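Local coordinates for tubulin-like protein CetZ (Methanosaeta thermophila, PDB 3ZID) that binds GTP, probably hydrolyses it, and is probably involved in controlling cell shape as an archaeal homologue of tubulin and FtsZ, at residues N134-V138 and L218-K222; F221-M225 and S318-L322; M274-Q278 and R315-V319. All coordinates share one frame; numbering follows the deposited sequence.

The three contacts run in a chain from the GTPase domain into the mixed sheet of the second domain. Contact 1 sets helix 219-225 against strand 136-143. Contact 2 sets the same helix against strand 315-322. Contact 3 pairs that strand with strand 270-279. Contacts 1 and 2 share Phe221 and Lys222, and their centres are about 10 Å apart. Contacts 2 and 3 share Ser318 and Val319, with centres about 11 Å apart. Contacts 1 and 3 are about 17 Å apart between centres, yet Phe221 CD1 still reaches Met274 CE at 3.6 Å. All three lie away from the GDP site.

Contact 1: residues N134-V138 and L218-K222; sequences NATIV and LGDFK
Thr136 and Lys222 meet tip to tip because of their torsions. Thr136 chi1 is -63°, which sets OG1 opposite the carbonyl carbon and turns it to the helix. The Lys222 chain bends at chi3 (76°) and chi4 (61°), and this turns its amine to the threonine hydroxyl. The contact joins strand 136-143 of the Rossmann-like GTPase sheet to the start of helix 219-225. Strand 136-143 runs parallel to its neighbours there, as expected for the tubulin/FtsZ fold. Lys222 NZ donates a hydrogen bond to Thr136 OG1 at 3.1 Å. The bent lysine also brings its methylenes close, with Lys222 CD 3.2 Å from Thr136 OG1. The amine has a second and stronger partner, a salt bridge to Asp169. The Asp169 carboxylate also accepts a bond from the backbone N of Ile137, so one carboxylate holds both the lysine amine and the strand backbone at Ile137. Leu218 approaches the same hydroxyl, with its CD1 3.7 Å from Thr136 OG1, so the hydroxyl has an apolar neighbour beside its charged one. Further along the strand the contact becomes purely apolar. The Phe221 ring sits obliquely against both Val138 and Thr136, and it also packs on Leu204 and Leu208 of helix 186-210. The closest approach of this ring to the strand is Phe221 CE2 to Val138 CG2, at 3.9 Å.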
ATOM      1  N   ASN A 134       9.021 -17.124 -10.389  1.00 42.71           N
ATOM      2  CA  ASN A 134       9.800 -16.135 -11.105  1.00 44.57           C
ATOM      3  C   ASN A 134       9.168 -14.740 -11.044  1.00 42.10           C
ATOM      4  O   ASN A 134       9.744 -13.772 -11.533  1.00 38.70           O
ATOM      5  CB  ASN A 134      10.002 -16.582 -12.547  1.00 51.07           C
ATOM      6  CG  ASN A 134      10.766 -17.896 -12.649  1.00 60.41           C
ATOM      7  OD1 ASN A 134      11.699 -18.149 -11.887  1.00 62.14           O
ATOM      8  ND2 ASN A 134      10.370 -18.736 -13.596  1.00 61.90           N
ATOM      9  N   ALA A 135       7.987 -14.641 -10.443  1.00 42.48           N
ATOM     10  CA  ALA A 135       7.260 -13.369 -10.419  1.00 38.43           C
ATOM     11  C   ALA A 135       7.769 -12.351  -9.402  1.00 34.53           C
ATOM     12  O   ALA A 135       8.276 -12.701  -8.340  1.00 37.65           O
ATOM     13  CB  ALA A 135       5.775 -13.618 -10.195  1.00 37.21           C
ATOM     14  N   THR A 136       7.609 -11.080  -9.744  1.00 25.83           N
ATOM     15  CA  THR A 136       7.847  -9.997  -8.817  1.00 24.67           C
ATOM     16  C   THR A 136       6.498  -9.701  -8.175  1.00 24.76           C
ATOM     17  O   THR A 136       5.531  -9.365  -8.872  1.00 23.68           O
ATOM     18  CB  THR A 136       8.350  -8.772  -9.541  1.00 31.69           C
ATOM     19  OG1 THR A 136       9.611  -9.068 -10.140  1.00 42.51           O
ATOM     20  CG2 THR A 136       8.482  -7.582  -8.575  1.00 28.79           C
ATOM     21  N   ILE A 137       6.413  -9.880  -6.861  1.00 26.95           N
ATOM     22  CA  ILE A 137       5.143  -9.734  -6.144  1.00 22.70           C
ATOM     23  C   ILE A 137       5.253  -8.586  -5.161  1.00 25.65           C
ATOM     24  O   ILE A 137       6.076  -8.625  -4.253  1.00 26.01           O
ATOM     25  CB  ILE A 137       4.760 -11.016  -5.410  1.00 24.05           C
ATOM     26  CG1 ILE A 137       4.759 -12.195  -6.389  1.00 25.39           C
ATOM     27  CG2 ILE A 137       3.399 -10.859  -4.739  1.00 26.28           C
ATOM     28  CD1 ILE A 137       4.294 -13.519  -5.812  1.00 27.46           C
ATOM     29  N   VAL A 138       4.431  -7.560  -5.357  1.00 20.73           N
ATOM     30  CA  VAL A 138       4.569  -6.321  -4.606  1.00 22.98           C
ATOM     31  C   VAL A 138       3.291  -5.954  -3.866  1.00 22.53           C
ATOM     32  O   VAL A 138       2.273  -5.608  -4.477  1.00 20.36           O
ATOM     33  CB  VAL A 138       4.922  -5.164  -5.550  1.00 27.27           C
ATOM     34  CG1 VAL A 138       4.961  -3.841  -4.793  1.00 29.74           C
ATOM     35  CG2 VAL A 138       6.251  -5.445  -6.260  1.00 26.45           C
ATOM     36  N   LEU A 218      12.807  -6.293 -15.084  1.00 35.11           N
ATOM     37  CA  LEU A 218      12.210  -5.968 -13.782  1.00 35.38           C
ATOM     38  C   LEU A 218      13.252  -5.989 -12.671  1.00 35.17           C
ATOM     39  O   LEU A 218      12.947  -5.688 -11.514  1.00 30.80           O
ATOM     40  CB  LEU A 218      11.108  -6.968 -13.431  1.00 31.70           C
ATOM     41  CG  LEU A 218       9.795  -6.979 -14.188  1.00 29.60           C
ATOM     42  CD1 LEU A 218       8.981  -8.163 -13.720  1.00 25.01           C
ATOM     43  CD2 LEU A 218       9.058  -5.688 -13.875  1.00 26.58           C
ATOM     44  N   GLY A 219      14.482  -6.312 -13.063  1.00 35.11           N
ATOM     45  CA  GLY A 219      15.616  -6.496 -12.173  1.00 35.45           C
ATOM     46  C   GLY A 219      15.950  -5.302 -11.313  1.00 36.52           C
ATOM     47  O   GLY A 219      16.131  -5.432 -10.096  1.00 38.36           O
ATOM     48  N   ASP A 220      16.047  -4.138 -11.954  1.00 31.13           N
ATOM     49  CA  ASP A 220      16.368  -2.898 -11.256  1.00 37.37           C
ATOM     50  C   ASP A 220      15.277  -2.524 -10.252  1.00 31.36           C
ATOM     51  O   ASP A 220      15.553  -2.163  -9.104  1.00 25.79           O
ATOM     52  CB  ASP A 220      16.609  -1.761 -12.248  1.00 43.42           C
ATOM     53  CG  ASP A 220      17.862  -1.973 -13.090  1.00 54.85           C
ATOM     54  OD1 ASP A 220      18.471  -3.064 -13.007  1.00 55.97           O
ATOM     55  OD2 ASP A 220      18.239  -1.045 -13.836  1.00 60.25           O
ATOM     56  N   PHE A 221      14.035  -2.661 -10.679  1.00 27.39           N
ATOM     57  CA  PHE A 221      12.903  -2.428  -9.799  1.00 25.82           C
ATOM     58  C   PHE A 221      12.968  -3.363  -8.581  1.00 24.68           C
ATOM     59  O   PHE A 221      12.849  -2.922  -7.432  1.00 23.33           O
ATOM     60  CB  PHE A 221      11.602  -2.595 -10.582  1.00 18.29           C
ATOM     61  CG  PHE A 221      10.371  -2.440  -9.749  1.00 21.22           C
ATOM     62  CD1 PHE A 221      10.075  -1.228  -9.143  1.00 22.37           C
ATOM     63  CD2 PHE A 221       9.483  -3.492  -9.608  1.00 23.40           C
ATOM     64  CE1 PHE A 221       8.928  -1.083  -8.369  1.00 25.81           C
ATOM     65  CE2 PHE A 221       8.331  -3.353  -8.846  1.00 29.01           C
ATOM     66  CZ  PHE A 221       8.055  -2.149  -8.220  1.00 25.93           C
ATOM     67  N   LYS A 222      13.194  -4.649  -8.823  1.00 27.69           N
ATOM     68  CA  LYS A 222      13.303  -5.587  -7.712  1.00 30.93           C
ATOM     69  C   LYS A 222      14.441  -5.204  -6.786  1.00 29.94           C
ATOM     70  O   LYS A 222      14.302  -5.289  -5.569  1.00 35.27           O
ATOM     71  CB  LYS A 222      13.515  -7.019  -8.207  1.00 39.89           C
ATOM     72  CG  LYS A 222      12.356  -7.606  -8.973  1.00 43.47           C
ATOM     73  CD  LYS A 222      12.754  -8.932  -9.595  1.00 42.31           C
ATOM     74  CE  LYS A 222      12.807 -10.034  -8.549  1.00 44.29           C
ATOM     75  NZ  LYS A 222      11.483 -10.250  -7.909  1.00 33.48           N
TER

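Contact 2: residues F221-M225 and S318-L322; sequences FKTVM and SVLSL
Val224 and Ser321 touch where helix 221-225 meets strand 318-322. The shortest CA-CA distance, 5.8 Å, runs between Met225 CA and Ser321 CA. The axes of the two segments come within 8.0 Å and make an angle of 39°. Both run in roughly the same direction. The last turn of the helix lies over one face of the sheet, where Val319 and Ser321 both point to it. Val319 makes most of the side-chain contacts on the strand side. Its CG1 meets Met225 SD at 3.8 Å, and the two side chains cross at about a right angle. The same methyl touches the edge of the Phe221 ring, near the ring plane, with Val319 CG1 3.8 Å from Phe221 CE1. Met225 CG, set by chi1 of -62°, lies 3.6 Å above one face of Phe221, toward the rim. The bend at chi2 (-65°) then carries SD to Val319. Val224 points toward the strand. Its CG1 packs 3.7 Å from Val319 O and 3.9 Å from Ser321 CB. Phe304 of strand 302-309 also touches Val224, and Arg272 takes the Thr223 carbonyl as a hydrogen-bond acceptor. In the tubulin/FtsZ fold a short helix follows the long core helix and bridges the GTPase and second domains. Helix 219-225, packed on the sheet holding strand 315-322, is consistent with that helix.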
ATOM      1  N   PHE A 221      14.035  -2.661 -10.679  1.00 27.39           N
ATOM      2  CA  PHE A 221      12.903  -2.428  -9.799  1.00 25.82           C
ATOM      3  C   PHE A 221      12.968  -3.363  -8.581  1.00 24.68           C
ATOM      4  O   PHE A 221      12.849  -2.922  -7.432  1.00 23.33           O
ATOM      5  CB  PHE A 221      11.602  -2.595 -10.582  1.00 18.29           C
ATOM      6  CG  PHE A 221      10.371  -2.440  -9.749  1.00 21.22           C
ATOM      7  CD1 PHE A 221      10.075  -1.228  -9.143  1.00 22.37           C
ATOM      8  CD2 PHE A 221       9.483  -3.492  -9.608  1.00 23.40           C
ATOM      9  CE1 PHE A 221       8.928  -1.083  -8.369  1.00 25.81           C
ATOM     10  CE2 PHE A 221       8.331  -3.353  -8.846  1.00 29.01           C
ATOM     11  CZ  PHE A 221       8.055  -2.149  -8.220  1.00 25.93           C
ATOM     12  N   LYS A 222      13.194  -4.649  -8.823  1.00 27.69           N
ATOM     13  CA  LYS A 222      13.303  -5.587  -7.712  1.00 30.93           C
ATOM     14  C   LYS A 222      14.441  -5.204  -6.786  1.00 29.94           C
ATOM     15  O   LYS A 222      14.302  -5.289  -5.569  1.00 35.27           O
ATOM     16  CB  LYS A 222      13.515  -7.019  -8.207  1.00 39.89           C
ATOM     17  CG  LYS A 222      12.356  -7.606  -8.973  1.00 43.47           C
ATOM     18  CD  LYS A 222      12.754  -8.932  -9.595  1.00 42.31           C
ATOM     19  CE  LYS A 222      12.807 -10.034  -8.549  1.00 44.29           C
ATOM     20  NZ  LYS A 222      11.483 -10.250  -7.909  1.00 33.48           N
ATOM     21  N   THR A 223      15.565  -4.792  -7.364  1.00 29.57           N
ATOM     22  CA  THR A 223      16.744  -4.391  -6.581  1.00 30.39           C
ATOM     23  C   THR A 223      16.423  -3.263  -5.593  1.00 28.97           C
ATOM     24  O   THR A 223      16.858  -3.291  -4.440  1.00 39.41           O
ATOM     25  CB  THR A 223      17.905  -3.944  -7.509  1.00 37.12           C
ATOM     26  OG1 THR A 223      18.410  -5.073  -8.237  1.00 42.71           O
ATOM     27  CG2 THR A 223      19.032  -3.308  -6.710  1.00 22.67           C
ATOM     28  N   VAL A 224      15.692  -2.258  -6.060  1.00 24.61           N
ATOM     29  CA  VAL A 224      15.217  -1.182  -5.199  1.00 24.09           C
ATOM     30  C   VAL A 224      14.261  -1.723  -4.125  1.00 21.82           C
ATOM     31  O   VAL A 224      14.478  -1.513  -2.946  1.00 29.95           O
ATOM     32  CB  VAL A 224      14.530  -0.062  -6.022  1.00 24.13           C
ATOM     33  CG1 VAL A 224      13.872   0.949  -5.101  1.00 24.46           C
ATOM     34  CG2 VAL A 224      15.550   0.625  -6.926  1.00 24.27           C
ATOM     35  N   MET A 225      13.236  -2.467  -4.536  1.00 22.87           N
ATOM     36  CA  MET A 225      12.174  -2.888  -3.622  1.00 24.76           C
ATOM     37  C   MET A 225      12.682  -3.802  -2.520  1.00 30.91           C
ATOM     38  O   MET A 225      12.148  -3.817  -1.411  1.00 35.51           O
ATOM     39  CB  MET A 225      11.058  -3.604  -4.390  1.00 30.62           C
ATOM     40  CG  MET A 225      10.344  -2.747  -5.440  1.00 37.09           C
ATOM     41  SD  MET A 225       9.451  -1.404  -4.647  1.00 33.15           S
ATOM     42  CE  MET A 225       8.188  -2.344  -3.817  1.00 32.23           C
ATOM     43  N   SER A 318       9.120   8.424  -8.629  1.00 15.84           N
ATOM     44  CA  SER A 318      10.218   7.912  -7.835  1.00 27.22           C
ATOM     45  C   SER A 318       9.777   6.663  -7.069  1.00 26.99           C
ATOM     46  O   SER A 318       8.695   6.619  -6.481  1.00 26.03           O
ATOM     47  CB  SER A 318      10.725   8.999  -6.882  1.00 29.11           C
ATOM     48  OG  SER A 318       9.680   9.453  -6.033  1.00 32.83           O
ATOM     49  N   VAL A 319      10.607   5.635  -7.113  1.00 25.27           N
ATOM     50  CA  VAL A 319      10.348   4.433  -6.341  1.00 24.85           C
ATOM     51  C   VAL A 319      11.430   4.449  -5.303  1.00 21.79           C
ATOM     52  O   VAL A 319      12.602   4.425  -5.636  1.00 19.52           O
ATOM     53  CB  VAL A 319      10.424   3.141  -7.187  1.00 27.91           C
ATOM     54  CG1 VAL A 319      10.081   1.905  -6.323  1.00 22.49           C
ATOM     55  CG2 VAL A 319       9.495   3.246  -8.436  1.00 13.72           C
ATOM     56  N   LEU A 320      11.031   4.535  -4.043  1.00 18.97           N
ATOM     57  CA  LEU A 320      11.973   4.637  -2.932  1.00 23.40           C
ATOM     58  C   LEU A 320      11.957   3.367  -2.110  1.00 23.96           C
ATOM     59  O   LEU A 320      10.919   2.739  -1.938  1.00 26.72           O
ATOM     60  CB  LEU A 320      11.594   5.775  -2.000  1.00 26.79           C
ATOM     61  CG  LEU A 320      11.638   7.188  -2.554  1.00 34.62           C
ATOM     62  CD1 LEU A 320      11.322   8.169  -1.431  1.00 34.36           C
ATOM     63  CD2 LEU A 320      13.008   7.456  -3.150  1.00 38.42           C
ATOM     64  N   SER A 321      13.131   2.990  -1.637  1.00 23.72           N
ATOM     65  CA  SER A 321      13.311   1.925  -0.678  1.00 19.27           C
ATOM     66  C   SER A 321      13.812   2.534   0.631  1.00 26.35           C
ATOM     67  O   SER A 321      14.729   3.351   0.609  1.00 30.47           O
ATOM     68  CB  SER A 321      14.352   0.944  -1.235  1.00 26.37           C
ATOM     69  OG  SER A 321      14.720  -0.038  -0.295  1.00 43.93           O
ATOM     70  N   LEU A 322      13.243   2.129   1.768  1.00 29.72           N
ATOM     71  CA  LEU A 322      13.591   2.747   3.055  1.00 27.55           C
ATOM     72  C   LEU A 322      14.688   1.991   3.796  1.00 29.55           C
ATOM     73  O   LEU A 322      14.706   0.761   3.791  1.00 33.78           O
ATOM     74  CB  LEU A 322      12.356   2.852   3.955  1.00 21.99           C
ATOM     75  CG  LEU A 322      11.241   3.683   3.315  1.00 20.21           C
ATOM     76  CD1 LEU A 322      10.046   3.825   4.255  1.00 30.15           C
ATOM     77  CD2 LEU A 322      11.789   5.062   2.861  1.00 29.00           C
TER

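Contact 3: residues M274-Q278 and R315-V319; sequences MIVIQ and RVLSV
Gln278 and Arg315 make the strongest polar contact. Gln278 OE1 accepts from Arg315 NE at 2.6 Å and from Arg315 NH2 at 2.8 Å. The oxygen lies at the edge of the guanidinium, in its plane, and the amide is turned only 10° from that plane. The NH2 bond falls on a lone pair of OE1. Arg315 CG lies between its backbone N and carbonyl carbon (chi1 61°), and from there the extended chain runs beside Gln278 and brings NE to OE1. Arg315 NH1 bonds to Tyr236 OH, and Phe203 makes a cation-pi contact with the guanidinium. A leucine here has neither NE nor NH2, and the buried Gln278 OE1 would probably be left without its two donors, with the amide freer to turn.

The backbones form a regular antiparallel ladder. Met274 with Val319, Val276 with Leu317 and Gln278 with Arg315 are hydrogen-bonded pairs. The straightest bond runs from Val276 N to Leu317 O, 2.8 Å long with 174° at the hydrogen. Ile275 with Ser318 and Ile277 with Val316 are non-hydrogen-bonded pairs.

On the Gln278 and Arg315 face, Met274 CE packs tightly on Val319 CG2 at 3.5 Å. Helix 186-210 covers this face, joined by helix 219-225 at the Met274 and Val319 end. On the other face, Val316 lies between two isoleucines. Its CG1 meets Ile275 CG2 at 3.7 Å and its CG2 meets Ile277 CD1 at 3.6 Å. Helix 246-252 packs there. Ile275 CD1 touches Ser318 CB at 3.6 Å, while Ser318 OG bonds to Ser253 O. The chemistry implies a largely apolar pair of strands whose buried amide oxygen at one end is satisfied by arginine.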
ATOM      1  N   MET A 274      14.523   4.347  -7.751  1.00 25.19           N
ATOM      2  CA  MET A 274      14.406   4.320  -9.199  1.00 15.96           C
ATOM      3  C   MET A 274      13.652   5.600  -9.576  1.00 21.08           C
ATOM      4  O   MET A 274      12.554   5.852  -9.078  1.00 20.31           O
ATOM      5  CB  MET A 274      13.642   3.081  -9.673  1.00 20.91           C
ATOM      6  CG  MET A 274      13.566   2.922 -11.208  1.00 30.35           C
ATOM      7  SD  MET A 274      12.765   1.368 -11.693  1.00 40.66           S
ATOM      8  CE  MET A 274      11.124   1.594 -11.049  1.00 46.44           C
ATOM      9  N   ILE A 275      14.274   6.450 -10.385  1.00 21.42           N
ATOM     10  CA  ILE A 275      13.636   7.685 -10.837  1.00 19.89           C
ATOM     11  C   ILE A 275      13.289   7.568 -12.323  1.00 24.10           C
ATOM     12  O   ILE A 275      14.165   7.312 -13.135  1.00 20.32           O
ATOM     13  CB  ILE A 275      14.560   8.917 -10.637  1.00 30.04           C
ATOM     14  CG1 ILE A 275      15.118   8.985  -9.210  1.00 34.17           C
ATOM     15  CG2 ILE A 275      13.839  10.197 -11.010  1.00 16.04           C
ATOM     16  CD1 ILE A 275      14.097   9.205  -8.152  1.00 36.71           C
ATOM     17  N   VAL A 276      12.019   7.729 -12.672  1.00 18.54           N
ATOM     18  CA  VAL A 276      11.584   7.654 -14.058  1.00 19.70           C
ATOM     19  C   VAL A 276      11.103   9.025 -14.489  1.00 22.69           C
ATOM     20  O   VAL A 276      10.250   9.614 -13.834  1.00 16.82           O
ATOM     21  CB  VAL A 276      10.421   6.637 -14.259  1.00 16.94           C
ATOM     22  CG1 VAL A 276      10.028   6.550 -15.746  1.00 17.88           C
ATOM     23  CG2 VAL A 276      10.814   5.280 -13.742  1.00 21.77           C
ATOM     24  N   ILE A 277      11.692   9.540 -15.567  1.00 19.26           N
ATOM     25  CA  ILE A 277      11.290  10.815 -16.154  1.00 17.93           C
ATOM     26  C   ILE A 277      10.546  10.548 -17.450  1.00 18.61           C
ATOM     27  O   ILE A 277      11.045   9.849 -18.337  1.00 20.79           O
ATOM     28  CB  ILE A 277      12.499  11.703 -16.519  1.00 22.92           C
ATOM     29  CG1 ILE A 277      13.546  11.687 -15.412  1.00 22.18           C
ATOM     30  CG2 ILE A 277      12.034  13.139 -16.837  1.00 23.50           C
ATOM     31  CD1 ILE A 277      13.238  12.652 -14.327  1.00 40.15           C
ATOM     32  N   GLN A 278       9.347  11.094 -17.555  1.00 12.74           N
ATOM     33  CA  GLN A 278       8.529  10.879 -18.733  1.00 19.91           C
ATOM     34  C   GLN A 278       8.056  12.202 -19.290  1.00 16.99           C
ATOM     35  O   GLN A 278       7.595  13.054 -18.538  1.00 15.15           O
ATOM     36  CB  GLN A 278       7.321  10.017 -18.375  1.00 16.78           C
ATOM     37  CG  GLN A 278       6.401   9.720 -19.538  1.00 20.84           C
ATOM     38  CD  GLN A 278       5.254   8.805 -19.131  1.00 25.42           C
ATOM     39  OE1 GLN A 278       4.423   9.158 -18.304  1.00 27.55           O
ATOM     40  NE2 GLN A 278       5.239   7.607 -19.686  1.00 24.63           N
ATOM     41  N   ARG A 315       6.695  14.500 -16.209  1.00 16.58           N
ATOM     42  CA  ARG A 315       6.317  14.029 -14.892  1.00 14.07           C
ATOM     43  C   ARG A 315       7.384  13.040 -14.428  1.00 15.52           C
ATOM     44  O   ARG A 315       8.108  12.423 -15.231  1.00 17.86           O
ATOM     45  CB  ARG A 315       4.929  13.386 -14.887  1.00 17.20           C
ATOM     46  CG  ARG A 315       4.780  12.161 -15.776  1.00 18.73           C
ATOM     47  CD  ARG A 315       3.453  11.464 -15.447  1.00 20.87           C
ATOM     48  NE  ARG A 315       3.278  10.244 -16.232  1.00 25.68           N
ATOM     49  CZ  ARG A 315       2.256   9.405 -16.087  1.00 24.15           C
ATOM     50  NH1 ARG A 315       1.325   9.659 -15.179  1.00 22.44           N
ATOM     51  NH2 ARG A 315       2.162   8.324 -16.856  1.00 21.51           N
ATOM     52  N   VAL A 316       7.498  12.912 -13.119  1.00 14.67           N
ATOM     53  CA  VAL A 316       8.516  12.075 -12.536  1.00 14.77           C
ATOM     54  C   VAL A 316       7.866  11.116 -11.562  1.00 16.05           C
ATOM     55  O   VAL A 316       7.018  11.500 -10.750  1.00 15.73           O
ATOM     56  CB  VAL A 316       9.586  12.910 -11.796  1.00 18.48           C
ATOM     57  CG1 VAL A 316      10.623  11.996 -11.143  1.00 21.59           C
ATOM     58  CG2 VAL A 316      10.274  13.872 -12.766  1.00 19.88           C
ATOM     59  N   LEU A 317       8.279   9.868 -11.662  1.00 14.49           N
ATOM     60  CA  LEU A 317       7.942   8.869 -10.674  1.00 19.95           C
ATOM     61  C   LEU A 317       9.201   8.452  -9.943  1.00 17.77           C
ATOM     62  O   LEU A 317      10.214   8.138 -10.546  1.00 20.51           O
ATOM     63  CB  LEU A 317       7.301   7.654 -11.334  1.00 16.41           C
ATOM     64  CG  LEU A 317       6.972   6.513 -10.355  1.00 17.79           C
ATOM     65  CD1 LEU A 317       5.689   6.806  -9.663  1.00 15.52           C
ATOM     66  CD2 LEU A 317       6.873   5.205 -11.110  1.00 18.68           C
ATOM     67  N   SER A 318       9.120   8.424  -8.629  1.00 15.84           N
ATOM     68  CA  SER A 318      10.218   7.912  -7.835  1.00 27.22           C
ATOM     69  C   SER A 318       9.777   6.663  -7.069  1.00 26.99           C
ATOM     70  O   SER A 318       8.695   6.619  -6.481  1.00 26.03           O
ATOM     71  CB  SER A 318      10.725   8.999  -6.882  1.00 29.11           C
ATOM     72  OG  SER A 318       9.680   9.453  -6.033  1.00 32.83           O
ATOM     73  N   VAL A 319      10.607   5.635  -7.113  1.00 25.27           N
ATOM     74  CA  VAL A 319      10.348   4.433  -6.341  1.00 24.85           C
ATOM     75  C   VAL A 319      11.430   4.449  -5.303  1.00 21.79           C
ATOM     76  O   VAL A 319      12.602   4.425  -5.636  1.00 19.52           O
ATOM     77  CB  VAL A 319      10.424   3.141  -7.187  1.00 27.91           C
ATOM     78  CG1 VAL A 319      10.081   1.905  -6.323  1.00 22.49           C
ATOM     79  CG2 VAL A 319       9.495   3.246  -8.436  1.00 13.72           C
TER